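PDB 3UIF: sulfonate ABC transporter, periplasmic sulfonate-binding protein SsuA from Methylobacillus flagellatus, which probably binds sulfonates or sulfate esters in the periplasm and delivers them to an ABC transporter for uptake. Local coordinates for residues Trp95-Asn100 and Ala194-Lys199; Trp130-Ser135 and Arg283-Tyr288. One frame throughout, in Å; residues are numbered along the deposited sequence.

Contact 1. Residues Trp95-Asn100 and Ala194-Lys199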
loop_
_atom_site.group_PDB
_atom_site.type_symbol
_atom_site.label_atom_id
_atom_site.label_comp_id
_atom_site.label_asym_id
_atom_site.label_seq_id
_atom_site.Cartn_x
_atom_site.Cartn_y
_atom_site.Cartn_z
ATOM N N TRP A 95 3.251 0.762 6.992
ATOM C CA TRP A 95 4.161 -0.220 6.428
ATOM C C TRP A 95 5.152 0.362 5.433
ATOM O O TRP A 95 5.948 -0.358 4.826
ATOM C CB TRP A 95 3.390 -1.407 5.854
ATOM C CG TRP A 95 2.516 -1.133 4.640
ATOM C CD1 TRP A 95 2.572 -0.046 3.763
ATOM C CD2 TRP A 95 1.447 -1.990 4.106
ATOM N NE1 TRP A 95 1.637 -0.166 2.772
ATOM C CE2 TRP A 95 0.936 -1.307 2.903
ATOM C CE3 TRP A 95 0.887 -3.216 4.481
ATOM C CZ2 TRP A 95 -0.104 -1.837 2.135
ATOM C CZ3 TRP A 95 -0.153 -3.742 3.693
ATOM C CH2 TRP A 95 -0.633 -3.063 2.547
ATOM N N GLY A 96 5.112 1.678 5.265
ATOM C CA GLY A 96 5.970 2.355 4.324
ATOM C C GLY A 96 5.248 2.648 3.027
ATOM O O GLY A 96 4.038 2.962 3.010
ATOM N N THR A 97 5.975 2.557 1.925
ATOM C CA THR A 97 5.358 2.844 0.657
ATOM C C THR A 97 5.298 1.577 -0.123
ATOM O O THR A 97 6.311 0.941 -0.416
ATOM C CB THR A 97 6.059 3.961 -0.130
ATOM O OG1 THR A 97 7.476 3.831 0.020
ATOM C CG2 THR A 97 5.611 5.329 0.377
ATOM N N THR A 98 4.082 1.189 -0.451
ATOM C CA THR A 98 3.903 -0.126 -0.989
ATOM C C THR A 98 4.201 -0.214 -2.506
ATOM O O THR A 98 4.877 -1.151 -2.934
ATOM C CB THR A 98 2.585 -0.767 -0.467
ATOM O OG1 THR A 98 2.550 -2.157 -0.800
ATOM C CG2 THR A 98 1.350 -0.065 -0.962
ATOM N N SER A 99 3.779 0.791 -3.293
ATOM C CA SER A 99 3.926 0.730 -4.752
ATOM C C SER A 99 4.159 2.064 -5.449
ATOM O O SER A 99 3.552 3.085 -5.088
ATOM C CB SER A 99 2.660 0.125 -5.375
ATOM O OG SER A 99 2.045 -0.804 -4.501
ATOM N N ASN A 100 4.996 2.049 -6.481
ATOM C CA ASN A 100 5.007 3.134 -7.446
ATOM C C ASN A 100 3.857 2.966 -8.452
ATOM O O ASN A 100 3.218 1.901 -8.527
ATOM C CB ASN A 100 6.355 3.214 -8.185
ATOM C CG ASN A 100 7.502 3.626 -7.277
ATOM O OD1 ASN A 100 7.570 4.768 -6.800
ATOM N ND2 ASN A 100 8.420 2.694 -7.038
ATOM N N ALA A 194 8.257 11.276 -8.511
ATOM C CA ALA A 194 7.231 12.090 -7.869
ATOM C C ALA A 194 7.531 12.292 -6.382
ATOM O O ALA A 194 8.420 11.635 -5.839
ATOM C CB ALA A 194 5.869 11.457 -8.066
ATOM N N PRO A 195 6.811 13.224 -5.719
ATOM C CA PRO A 195 6.920 13.322 -4.255
ATOM C C PRO A 195 6.550 12.003 -3.581
ATOM O O PRO A 195 5.768 11.207 -4.129
ATOM C CB PRO A 195 5.887 14.377 -3.894
ATOM C CG PRO A 195 5.773 15.222 -5.111
ATOM C CD PRO A 195 5.994 14.313 -6.282
ATOM N N VAL A 196 7.111 11.785 -2.399
ATOM C CA VAL A 196 6.910 10.552 -1.642
ATOM C C VAL A 196 5.433 10.202 -1.400
ATOM O O VAL A 196 5.083 9.032 -1.410
ATOM C CB VAL A 196 7.683 10.592 -0.300
ATOM C CG1 VAL A 196 7.398 9.348 0.527
ATOM C CG2 VAL A 196 9.178 10.717 -0.557
ATOM N N ASP A 197 4.582 11.209 -1.185
ATOM C CA ASP A 197 3.150 10.991 -0.913
ATOM C C ASP A 197 2.297 10.468 -2.082
ATOM O O ASP A 197 1.169 10.051 -1.869
ATOM C CB ASP A 197 2.496 12.246 -0.313
ATOM C CG ASP A 197 2.716 13.474 -1.149
ATOM O OD1 ASP A 197 1.736 14.058 -1.678
ATOM O OD2 ASP A 197 3.894 13.862 -1.283
ATOM N N TRP A 198 2.830 10.492 -3.300
ATOM C CA TRP A 198 2.114 9.947 -4.458
ATOM C C TRP A 198 2.174 8.449 -4.504
ATOM O O TRP A 198 1.446 7.812 -5.268
ATOM C CB TRP A 198 2.684 10.482 -5.751
ATOM C CG TRP A 198 2.564 11.972 -5.936
ATOM C CD1 TRP A 198 2.548 12.961 -4.959
ATOM C CD2 TRP A 198 2.500 12.694 -7.209
ATOM N NE1 TRP A 198 2.460 14.205 -5.526
ATOM C CE2 TRP A 198 2.434 14.116 -6.870
ATOM C CE3 TRP A 198 2.482 12.315 -8.554
ATOM C CZ2 TRP A 198 2.353 15.093 -7.839
ATOM C CZ3 TRP A 198 2.413 13.322 -9.525
ATOM C CH2 TRP A 198 2.348 14.673 -9.172
ATOM N N LYS A 199 3.054 7.873 -3.698
ATOM C CA LYS A 199 3.195 6.439 -3.603
ATOM C C LYS A 199 2.082 5.858 -2.744
ATOM O O LYS A 199 1.525 6.550 -1.891
ATOM C CB LYS A 199 4.541 6.114 -2.983
ATOM C CG LYS A 199 5.685 6.023 -3.974
ATOM C CD LYS A 199 6.998 6.302 -3.251
ATOM C CE LYS A 199 8.149 6.452 -4.228
ATOM N NZ LYS A 199 8.888 5.174 -4.168
#
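Lys-199 reaches over Thr-97 to the side-chain amide of Asn-100, pinning together two crossings between the lobes of a type II periplasmic binding protein. Residues 95-100 lead from strand 89-94 in one sheet to strand 102-106 in the other. Residues 194-199 run on the way back, from strand 185-190 to strand 202-207, so the contact sits in the hinge region. A short 3-10 turn, Val-196 to Trp-198, precedes Lys-199, whose backbone N bonds to Val-196 O at 3.3 Å.

Lys-199 starts toward the other segment. Its CB meets the methyl of Thr-97, 3.6 Å from CG2, while its CA lies 3.7 Å from Ser-99 O. With CG beside the backbone N and anti to the carbonyl carbon (chi1 -87°), the chain runs out over the hinge loop. CG lies 3.6 Å from Asn-100 OD1, and CD returns to Thr-97, 4.0 Å from its CG2. The two side chains cross obliquely, with Thr-97 CB and CG2 against CB and CD of Lys-199. CE and NZ both come up to Asn-100 OD1, the lysine lying alongside the asparagine and pointing the same way, and a bend at chi4 (-103°) turns the ammonium to the amide. The resulting hydrogen bond from NZ to OD1 is weak, and the stronger partner of NZ is Asp-262, in a salt bridge.

Asp-262 OD2 also accepts from Asn-100 ND2, so one carboxylate oxygen joins the ammonium and the amide. That pairing probably fixes which way round the amide sits, with OD1 also bonded to Thr-191 OG1. At the other end of the loop the methyl of Thr-97 reaches the turn itself, its CG2 4.1 Å from Val-196 O and 4.4 Å from Val-196 CG1.

Contact 2. Residues Trp130-Ser135 and Arg283-Tyr288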
loop_
_atom_site.group_PDB
_atom_site.type_symbol
_atom_site.label_atom_id
_atom_site.label_comp_id
_atom_site.label_asym_id
_atom_site.label_seq_id
_atom_site.Cartn_x
_atom_site.Cartn_y
_atom_site.Cartn_z
ATOM N N TRP A 130 -4.119 3.746 -7.014
ATOM C CA TRP A 130 -3.246 4.433 -7.956
ATOM C C TRP A 130 -3.925 5.494 -8.781
ATOM O O TRP A 130 -3.253 6.249 -9.495
ATOM C CB TRP A 130 -2.475 3.462 -8.836
ATOM C CG TRP A 130 -3.305 2.422 -9.519
ATOM C CD1 TRP A 130 -3.810 2.454 -10.810
ATOM C CD2 TRP A 130 -3.719 1.128 -8.978
ATOM N NE1 TRP A 130 -4.495 1.303 -11.097
ATOM C CE2 TRP A 130 -4.478 0.465 -10.041
ATOM C CE3 TRP A 130 -3.544 0.472 -7.761
ATOM C CZ2 TRP A 130 -5.034 -0.798 -9.869
ATOM C CZ3 TRP A 130 -4.104 -0.804 -7.603
ATOM C CH2 TRP A 130 -4.838 -1.418 -8.626
ATOM N N GLU A 131 -5.252 5.571 -8.696
ATOM C CA GLU A 131 -6.000 6.631 -9.381
ATOM C C GLU A 131 -5.642 7.996 -8.789
ATOM O O GLU A 131 -5.629 9.006 -9.490
ATOM C CB GLU A 131 -7.509 6.393 -9.313
ATOM C CG GLU A 131 -8.302 7.374 -10.174
ATOM C CD GLU A 131 -9.812 7.184 -10.115
ATOM O OE1 GLU A 131 -10.367 6.929 -9.020
ATOM O OE2 GLU A 131 -10.454 7.305 -11.182
ATOM N N LEU A 132 -5.328 8.005 -7.499
ATOM C CA LEU A 132 -4.873 9.207 -6.812
ATOM C C LEU A 132 -3.573 9.753 -7.420
ATOM O O LEU A 132 -3.467 10.944 -7.703
ATOM C CB LEU A 132 -4.721 8.933 -5.315
ATOM C CG LEU A 132 -4.091 10.045 -4.489
ATOM C CD1 LEU A 132 -4.887 11.350 -4.564
ATOM C CD2 LEU A 132 -3.915 9.581 -3.054
ATOM N N ALA A 133 -2.602 8.868 -7.630
ATOM C CA ALA A 133 -1.362 9.237 -8.306
ATOM C C ALA A 133 -1.629 9.778 -9.707
ATOM O O ALA A 133 -0.984 10.727 -10.148
ATOM C CB ALA A 133 -0.402 8.062 -8.360
ATOM N N PHE A 134 -2.584 9.178 -10.405
ATOM C CA PHE A 134 -2.926 9.634 -11.731
ATOM C C PHE A 134 -3.505 11.049 -11.649
ATOM O O PHE A 134 -3.086 11.959 -12.388
ATOM C CB PHE A 134 -3.905 8.669 -12.391
ATOM C CG PHE A 134 -4.247 9.034 -13.813
ATOM C CD1 PHE A 134 -3.317 8.851 -14.843
ATOM C CD2 PHE A 134 -5.500 9.559 -14.129
ATOM C CE1 PHE A 134 -3.632 9.167 -16.149
ATOM C CE2 PHE A 134 -5.819 9.883 -15.442
ATOM C CZ PHE A 134 -4.884 9.687 -16.451
ATOM N N SER A 135 -4.447 11.224 -10.726
ATOM C CA SER A 135 -5.060 12.515 -10.480
ATOM C C SER A 135 -4.021 13.595 -10.121
ATOM O O SER A 135 -4.054 14.700 -10.679
ATOM C CB SER A 135 -6.133 12.390 -9.403
ATOM O OG SER A 135 -6.578 13.674 -9.031
ATOM N N ARG A 283 -4.341 13.113 4.030
ATOM C CA ARG A 283 -5.151 14.259 3.652
ATOM C C ARG A 283 -5.568 14.160 2.171
ATOM O O ARG A 283 -6.740 14.322 1.837
ATOM C CB ARG A 283 -4.400 15.580 3.922
ATOM C CG ARG A 283 -5.169 16.816 3.451
ATOM C CD ARG A 283 -4.383 18.138 3.508
ATOM N NE ARG A 283 -3.424 18.334 2.398
ATOM C CZ ARG A 283 -3.744 18.716 1.158
ATOM N NH1 ARG A 283 -2.791 18.877 0.246
ATOM N NH2 ARG A 283 -5.014 18.940 0.817
ATOM N N LYS A 284 -4.613 13.886 1.287
ATOM C CA LYS A 284 -4.910 13.846 -0.141
ATOM C C LYS A 284 -5.845 12.685 -0.483
ATOM O O LYS A 284 -6.846 12.867 -1.196
ATOM C CB LYS A 284 -3.627 13.763 -0.954
ATOM C CG LYS A 284 -2.952 15.097 -1.175
ATOM C CD LYS A 284 -1.748 14.936 -2.086
ATOM C CE LYS A 284 -1.200 16.285 -2.535
ATOM N NZ LYS A 284 -0.232 16.118 -3.663
ATOM N N ALA A 285 -5.517 11.508 0.056
ATOM C CA ALA A 285 -6.277 10.296 -0.175
ATOM C C ALA A 285 -7.716 10.398 0.310
ATOM O O ALA A 285 -8.619 9.880 -0.341
ATOM C CB ALA A 285 -5.585 9.095 0.453
ATOM N N VAL A 286 -7.946 11.057 1.442
ATOM C CA VAL A 286 -9.315 11.183 1.950
ATOM C C VAL A 286 -10.138 12.111 1.057
ATOM O O VAL A 286 -11.320 11.858 0.828
ATOM C CB VAL A 286 -9.363 11.584 3.438
ATOM C CG1 VAL A 286 -10.768 11.972 3.862
ATOM C CG2 VAL A 286 -8.877 10.426 4.294
ATOM N N ALA A 287 -9.500 13.158 0.530
ATOM C CA ALA A 287 -10.153 14.100 -0.395
ATOM C C ALA A 287 -10.537 13.404 -1.689
ATOM O O ALA A 287 -11.653 13.613 -2.192
ATOM C CB ALA A 287 -9.270 15.307 -0.684
ATOM N N TYR A 288 -9.635 12.570 -2.216
ATOM C CA TYR A 288 -9.857 11.838 -3.464
ATOM C C TYR A 288 -10.934 10.767 -3.320
ATOM O O TYR A 288 -11.695 10.507 -4.253
ATOM C CB TYR A 288 -8.549 11.210 -3.962
ATOM C CG TYR A 288 -8.727 9.899 -4.709
ATOM C CD1 TYR A 288 -8.686 8.671 -4.028
ATOM C CD2 TYR A 288 -8.941 9.880 -6.088
ATOM C CE1 TYR A 288 -8.857 7.465 -4.699
ATOM C CE2 TYR A 288 -9.107 8.683 -6.768
ATOM C CZ TYR A 288 -9.067 7.480 -6.072
ATOM O OH TYR A 288 -9.229 6.287 -6.739
#
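Tyr-288 lies with one ring face against Leu-132 and its hydroxyl end at Glu-131, so a single aromatic side chain meets two neighbouring residues of helix 130-140. The helices pass nearly perpendicular, at 97°, with the axes of the two short segments 10.3 Å apart at closest approach. Tyr-288 is deposited in two conformers; its details here belong to one of them and are correspondingly tentative.

In that conformer Leu-132 CB sits over the middle of the ring, 4.2 Å from the centroid and close to the ring normal, a CH-pi contact. The leucine branches then divide the work. CD1 lies 3.7 Å from Tyr-288 CB, whereas CD2 reaches past the ring to the preceding turn of helix 276-291, 3.9 Å from Ala-285 CB.

Glu-131 comes to the ring edge rather than its face. CG stands opposite the backbone N (chi1 -172°) and the chain stays extended, crossing the tyrosine at about a right angle. The carboxylate plane is turned 79° from the ring plane. Tyr-288 OH donates to OE1 through the anti lone pair of that oxygen, at 2.6 Å. Gly-127 N bonds to the same oxygen, and OE2 has a long, weak ion pair with Arg-126. With an alanine in place of Glu-131, the Tyr-288 hydroxyl and Gly-127 N would probably both lose this acceptor, and the ring would be less firmly oriented.

Behind the contact, Ala-285 also touches Ile-80 of helix 77-85, beside the six-stranded sheet. Helix 276-291, from the later part of the chain, thus joins that helix to helix 130-140, whose Glu-131 and Phe-134 pack on Leu-124 of strand 121-124 in the five-stranded sheet. The contact therefore spans the two lobes of a type II periplasmic binding protein.

How the contacts relate
The two contacts lie side by side, their centres 12 Å apart, and their segments alternate along the chain. The turn of contact 1 faces both helices of contact 2. Asp-197 OD1 lies 3.5 Å from Lys-284 NZ, a long and weak ion pair, while Trp-198 O packs 3.6 Å from Ala-133 CB. The Trp-198 ring also touches Asn-136 and Leu-137, further along helix 130-140. A bound glycerol, probably from the crystallisation liquor, belongs to the contact 1 side: it bonds to Trp-95 O and Thr-97 O, about 5 Å from the Thr-97 side chain, and may mark the interlobe pocket.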